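Local structure of Sn-glycerol-3-phosphate ABC transporter substrate-binding protein UspB (Mycobacterium tuberculosis, 4MFI) at residues Arg54-Arg59 and Thr336-Gln341; Cys302-Ala307 and Pro376-Gln381. The protein binds glycerophosphocholine as the substrate-binding subunit of an ABC transporter and probably delivers it for import. All blocks are in the same frame, centred on the assembly; numbering follows the deposited sequence.

From the N terminus, the first segment met is 54-59, on helix 50-63; its partner, 336-341 on helix 333-343, comes 277 residues later, so contact 1 closes a loop of 276 intervening residues. Inside that loop the chain reaches 302-307, whose partner, 376-381, comes after 336-341. Contact 2 closes a shorter loop of 68 residues, and the two contacts cross instead of nesting. Contact 1 joins two outer helices, whereas contact 2 joins two loops near the centre of the chain, one of them leading into strand 307-310. Their centres are about 22 Å apart and their nearest atoms about 8 Å, so they do not touch.

Contact 1. Residues Arg54-Arg59 and Thr336-Gln341; sequences RELIGR and TAYFSQ
The guanidinium group of R59 lies over one face of the Y338 ring in a cation-pi contact, with R59 CZ 4.3 Å from the ring centroid. The two planes are 39° apart, so this is a tilted cover rather than a flat stack; R59 NH2 comes lowest, 3.6 Å from Y338 CD1. The rotation of R59 is fixed from its own helix: R59 NE donates to the anti lone pair of E55 OE2 at 2.8 Å, in the guanidinium plane, a nearly straight hydrogen bond (167°) within an i, i+4 salt bridge. NH1 reaches N335, so an arginine, with several N-H groups and a flat face, suits this place. E55 CG, anti to the backbone N, sits 3.4 Å from Y338 OH, while the bend at chi2 turns the carboxylate back to R59.

This polar side is partly exposed yet closely packed. The buried side is apolar, with fewer and slightly longer contacts: branched L56 sends one methyl to each ring, L56 CD2 to Y338 CD2 at 3.8 Å and L56 CD1 to F339 CD1 at 4.0 Å. Y338 thus borders both sides. Large side chains are needed because the axes approach no closer than 11.0 Å.

The two helices of this alpha/beta fold pack nearly antiparallel, at 163°, through side chains alone. Helix 317-330 lies beside them, its V330 and F329 touching L56 and R59; I57 turns to strand 69-73, and F339 meets the ring of Y150 on strand 144-160.

Contact 2. Residues Cys302-Ala307 and Pro376-Gln381; sequences CPTGGA and PHTRTQ
T304 and T378 adopt the same first torsion (chi1 61° and 53°), which sets each hydroxyl between its backbone N and carbonyl carbon and each methyl anti to the carbonyl carbon. The side chains cross at about a right angle, and T304 CG2 rests 3.6 Å from T378 OG1. Threonine suits both places because its methyl packs here while its hydroxyl bonds elsewhere: T304 OG1 to D138, T378 OG1 to S134.

Beside them the backbones meet. R379 N donates to C302 O at 2.9 Å, with an angle of 146° at the hydrogen and the donor tilted from the carbonyl plane. The same C302 O lies 3.1 Å from T378 CA, a CA-H...O contact. P303, which has no N-H to give, instead points its CA-H at R379 O, P303 CA lying 3.5 Å from it. C302 SG packs against T378 CG2 at 4.1 Å.

Q381 extends beyond CG along P303 and T304. Its NE2 is close to T304 O but badly angled for a bond; that oxygen accepts from W208 NE1. A water instead joins the two residues, donating to T304 OG1 and accepting from Q381 NE2, while Q381 OE1 takes R385.

A single direct hydrogen bond thus links the loops, in a buried junction whose polar groups are satisfied mostly from outside the two segments, near the chain's centre, where proteins of this family commonly have their interdomain cleft.

Contact 1. Residues Arg54-Arg59 and Thr336-Gln341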
loop_
_atom_site.group_PDB
_atom_site.type_symbol
_atom_site.label_atom_id
_atom_site.label_comp_id
_atom_site.label_asym_id
_atom_site.label_seq_id
_atom_site.Cartn_x
_atom_site.Cartn_y
_atom_site.Cartn_z
ATOM N N ARG A 54 7.010 18.789 -9.435
ATOM C CA ARG A 54 7.155 20.097 -10.072
ATOM C C ARG A 54 6.820 20.034 -11.564
ATOM O O ARG A 54 6.244 20.973 -12.116
ATOM C CB ARG A 54 8.556 20.668 -9.857
ATOM C CG ARG A 54 8.803 21.125 -8.427
ATOM C CD ARG A 54 10.125 21.867 -8.293
ATOM N NE ARG A 54 11.260 21.044 -8.707
ATOM C CZ ARG A 54 11.958 20.268 -7.884
ATOM N NH1 ARG A 54 11.642 20.206 -6.596
ATOM N NH2 ARG A 54 12.974 19.554 -8.348
ATOM N N GLU A 55 7.170 18.926 -12.211
ATOM C CA GLU A 55 6.837 18.745 -13.619
ATOM C C GLU A 55 5.325 18.641 -13.807
ATOM O O GLU A 55 4.764 19.249 -14.720
ATOM C CB GLU A 55 7.550 17.511 -14.195
ATOM C CG GLU A 55 7.048 17.068 -15.574
ATOM C CD GLU A 55 7.306 18.078 -16.681
ATOM O OE1 GLU A 55 8.217 18.926 -16.533
ATOM O OE2 GLU A 55 6.594 18.016 -17.714
ATOM N N LEU A 56 4.660 17.887 -12.937
ATOM C CA LEU A 56 3.210 17.748 -13.029
ATOM C C LEU A 56 2.509 19.087 -12.781
ATOM O O LEU A 56 1.518 19.413 -13.442
ATOM C CB LEU A 56 2.708 16.682 -12.055
ATOM C CG LEU A 56 3.147 15.257 -12.398
ATOM C CD1 LEU A 56 2.671 14.266 -11.344
ATOM C CD2 LEU A 56 2.645 14.865 -13.786
ATOM N N ILE A 57 3.037 19.871 -11.845
ATOM C CA ILE A 57 2.502 21.205 -11.572
ATOM C C ILE A 57 2.652 22.111 -12.796
ATOM O O ILE A 57 1.741 22.873 -13.133
ATOM C CB ILE A 57 3.179 21.834 -10.330
ATOM C CG1 ILE A 57 2.656 21.171 -9.050
ATOM C CG2 ILE A 57 2.936 23.341 -10.274
ATOM C CD1 ILE A 57 3.448 21.536 -7.810
ATOM N N GLY A 58 3.794 22.006 -13.472
ATOM C CA GLY A 58 4.030 22.779 -14.679
ATOM C C GLY A 58 3.027 22.420 -15.758
ATOM O O GLY A 58 2.484 23.302 -16.436
ATOM N N ARG A 59 2.778 21.123 -15.922
ATOM C CA ARG A 59 1.790 20.658 -16.894
ATOM C C ARG A 59 0.400 21.181 -16.537
ATOM O O ARG A 59 -0.362 21.595 -17.414
ATOM C CB ARG A 59 1.772 19.127 -16.967
ATOM C CG ARG A 59 3.081 18.506 -17.447
ATOM C CD ARG A 59 3.029 16.983 -17.388
ATOM N NE ARG A 59 4.280 16.394 -17.862
ATOM C CZ ARG A 59 4.437 15.115 -18.189
ATOM N NH1 ARG A 59 3.418 14.269 -18.094
ATOM N NH2 ARG A 59 5.612 14.686 -18.628
ATOM N N THR A 336 -0.223 9.969 -14.487
ATOM C CA THR A 336 0.081 8.882 -13.564
ATOM C C THR A 336 1.131 7.940 -14.169
ATOM O O THR A 336 1.977 7.409 -13.455
ATOM C CB THR A 336 -1.184 8.112 -13.096
ATOM O OG1 THR A 336 -0.838 7.265 -11.992
ATOM C CG2 THR A 336 -1.778 7.262 -14.217
ATOM N N ALA A 337 1.093 7.759 -15.486
ATOM C CA ALA A 337 2.126 6.981 -16.164
ATOM C C ALA A 337 3.490 7.628 -15.958
ATOM O O ALA A 337 4.458 6.954 -15.597
ATOM C CB ALA A 337 1.815 6.846 -17.648
ATOM N N TYR A 338 3.559 8.940 -16.177
ATOM C CA TYR A 338 4.791 9.690 -15.943
ATOM C C TYR A 338 5.279 9.566 -14.499
ATOM O O TYR A 338 6.460 9.279 -14.254
ATOM C CB TYR A 338 4.610 11.165 -16.317
ATOM C CG TYR A 338 5.763 12.035 -15.878
ATOM C CD1 TYR A 338 6.958 12.049 -16.587
ATOM C CD2 TYR A 338 5.662 12.829 -14.740
ATOM C CE1 TYR A 338 8.017 12.837 -16.176
ATOM C CE2 TYR A 338 6.708 13.619 -14.324
ATOM C CZ TYR A 338 7.885 13.620 -15.040
ATOM O OH TYR A 338 8.928 14.408 -14.617
ATOM N N PHE A 339 4.374 9.779 -13.545
ATOM C CA PHE A 339 4.729 9.687 -12.136
ATOM C C PHE A 339 5.288 8.301 -11.809
ATOM O O PHE A 339 6.304 8.177 -11.111
ATOM C CB PHE A 339 3.509 9.996 -11.263
ATOM C CG PHE A 339 3.832 10.179 -9.806
ATOM C CD1 PHE A 339 4.448 11.341 -9.356
ATOM C CD2 PHE A 339 3.486 9.207 -8.878
ATOM C CE1 PHE A 339 4.734 11.521 -8.010
ATOM C CE2 PHE A 339 3.771 9.379 -7.529
ATOM C CZ PHE A 339 4.399 10.541 -7.098
ATOM N N SER A 340 4.632 7.269 -12.332
ATOM C CA SER A 340 5.071 5.885 -12.148
ATOM C C SER A 340 6.478 5.653 -12.698
ATOM O O SER A 340 7.321 5.049 -12.034
ATOM C CB SER A 340 4.083 4.925 -12.823
ATOM O OG SER A 340 4.545 3.587 -12.751
ATOM N N GLN A 341 6.731 6.130 -13.912
ATOM C CA GLN A 341 8.043 5.960 -14.535
ATOM C C GLN A 341 9.152 6.650 -13.746
ATOM O O GLN A 341 10.287 6.174 -13.707
ATOM C CB GLN A 341 8.017 6.496 -15.967
ATOM C CG GLN A 341 7.119 5.698 -16.890
ATOM C CD GLN A 341 6.647 6.496 -18.089
ATOM O OE1 GLN A 341 7.223 7.532 -18.437
ATOM N NE2 GLN A 341 5.586 6.017 -18.729
#

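Contact 2. Residues Cys302-Ala307 and Pro376-Gln381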
loop_
_atom_site.group_PDB
_atom_site.type_symbol
_atom_site.label_atom_id
_atom_site.label_comp_id
_atom_site.label_asym_id
_atom_site.label_seq_id
_atom_site.Cartn_x
_atom_site.Cartn_y
_atom_site.Cartn_z
ATOM N N CYS A 302 -4.008 -10.020 -2.334
ATOM C CA CYS A 302 -2.923 -9.054 -2.365
ATOM C C CYS A 302 -3.493 -7.681 -2.047
ATOM O O CYS A 302 -4.387 -7.216 -2.742
ATOM C CB CYS A 302 -2.283 -9.029 -3.753
ATOM S SG CYS A 302 -0.870 -7.901 -3.875
ATOM N N PRO A 303 -2.980 -7.025 -0.997
ATOM C CA PRO A 303 -3.481 -5.693 -0.655
ATOM C C PRO A 303 -2.814 -4.623 -1.501
ATOM O O PRO A 303 -1.833 -4.878 -2.209
ATOM C CB PRO A 303 -3.035 -5.528 0.800
ATOM C CG PRO A 303 -1.731 -6.269 0.832
ATOM C CD PRO A 303 -1.949 -7.482 -0.048
ATOM N N THR A 304 -3.357 -3.419 -1.423
ATOM C CA THR A 304 -2.674 -2.257 -1.963
ATOM C C THR A 304 -2.111 -1.447 -0.800
ATOM O O THR A 304 -2.379 -1.748 0.366
ATOM C CB THR A 304 -3.637 -1.400 -2.753
ATOM O OG1 THR A 304 -4.664 -0.961 -1.868
ATOM C CG2 THR A 304 -4.259 -2.215 -3.885
ATOM N N GLY A 305 -1.329 -0.421 -1.114
ATOM C CA GLY A 305 -0.711 0.406 -0.097
ATOM C C GLY A 305 -0.358 1.769 -0.654
ATOM O O GLY A 305 -0.544 2.033 -1.845
ATOM N N GLY A 306 0.155 2.641 0.204
ATOM C CA GLY A 306 0.568 3.968 -0.224
ATOM C C GLY A 306 -0.399 5.071 0.165
ATOM O O GLY A 306 -1.098 4.965 1.174
ATOM N N ALA A 307 -0.450 6.125 -0.646
ATOM C CA ALA A 307 -1.143 7.354 -0.259
ATOM C C ALA A 307 -1.951 7.984 -1.384
ATOM O O ALA A 307 -1.647 7.806 -2.573
ATOM C CB ALA A 307 -0.140 8.366 0.283
ATOM N N PRO A 376 -5.485 -5.667 -11.063
ATOM C CA PRO A 376 -6.898 -6.070 -11.070
ATOM C C PRO A 376 -7.193 -7.190 -10.078
ATOM O O PRO A 376 -8.358 -7.548 -9.899
ATOM C CB PRO A 376 -7.108 -6.597 -12.497
ATOM C CG PRO A 376 -5.999 -6.017 -13.291
ATOM C CD PRO A 376 -4.844 -5.928 -12.363
ATOM N N HIS A 377 -6.151 -7.722 -9.445
ATOM C CA HIS A 377 -6.278 -8.872 -8.559
ATOM C C HIS A 377 -5.911 -8.509 -7.134
ATOM O O HIS A 377 -5.413 -9.322 -6.365
ATOM C CB HIS A 377 -5.409 -10.005 -9.087
ATOM C CG HIS A 377 -5.687 -10.331 -10.515
ATOM N ND1 HIS A 377 -6.858 -10.930 -10.923
ATOM C CD2 HIS A 377 -4.965 -10.109 -11.639
ATOM C CE1 HIS A 377 -6.837 -11.086 -12.235
ATOM N NE2 HIS A 377 -5.700 -10.594 -12.693
ATOM N N THR A 378 -6.180 -7.263 -6.795
ATOM C CA THR A 378 -5.924 -6.768 -5.450
ATOM C C THR A 378 -7.237 -6.554 -4.698
ATOM O O THR A 378 -8.316 -6.529 -5.295
ATOM C CB THR A 378 -5.089 -5.465 -5.460
ATOM O OG1 THR A 378 -5.711 -4.504 -6.318
ATOM C CG2 THR A 378 -3.679 -5.735 -5.962
ATOM N N ARG A 379 -7.125 -6.389 -3.383
ATOM C CA ARG A 379 -8.269 -6.322 -2.482
ATOM C C ARG A 379 -8.013 -5.173 -1.512
ATOM O O ARG A 379 -6.868 -4.958 -1.094
ATOM C CB ARG A 379 -8.381 -7.670 -1.728
ATOM C CG ARG A 379 -9.337 -7.738 -0.523
ATOM C CD ARG A 379 -9.514 -9.190 -0.035
ATOM N NE ARG A 379 -10.167 -9.258 1.276
ATOM C CZ ARG A 379 -10.544 -10.379 1.885
ATOM N NH1 ARG A 379 -10.375 -11.560 1.300
ATOM N NH2 ARG A 379 -11.113 -10.317 3.083
ATOM N N THR A 380 -9.060 -4.427 -1.165
ATOM C CA THR A 380 -8.935 -3.374 -0.153
ATOM C C THR A 380 -8.587 -3.970 1.212
ATOM O O THR A 380 -8.915 -5.129 1.517
ATOM C CB THR A 380 -10.200 -2.503 -0.055
ATOM O OG1 THR A 380 -11.320 -3.343 0.233
ATOM C CG2 THR A 380 -10.455 -1.751 -1.372
ATOM N N GLN A 381 -7.890 -3.187 2.022
ATOM C CA GLN A 381 -7.336 -3.697 3.269
ATOM C C GLN A 381 -8.365 -3.898 4.378
ATOM O O GLN A 381 -9.422 -3.271 4.388
ATOM C CB GLN A 381 -6.237 -2.769 3.769
ATOM C CG GLN A 381 -5.044 -2.671 2.841
ATOM C CD GLN A 381 -3.897 -1.952 3.498
ATOM O OE1 GLN A 381 -3.312 -2.460 4.464
ATOM N NE2 GLN A 381 -3.581 -0.749 3.012
HETATM O O HOH W 1 -4.861 0.360 0.681
HETATM O O HOH W 2 -5.774 -2.908 -0.437
#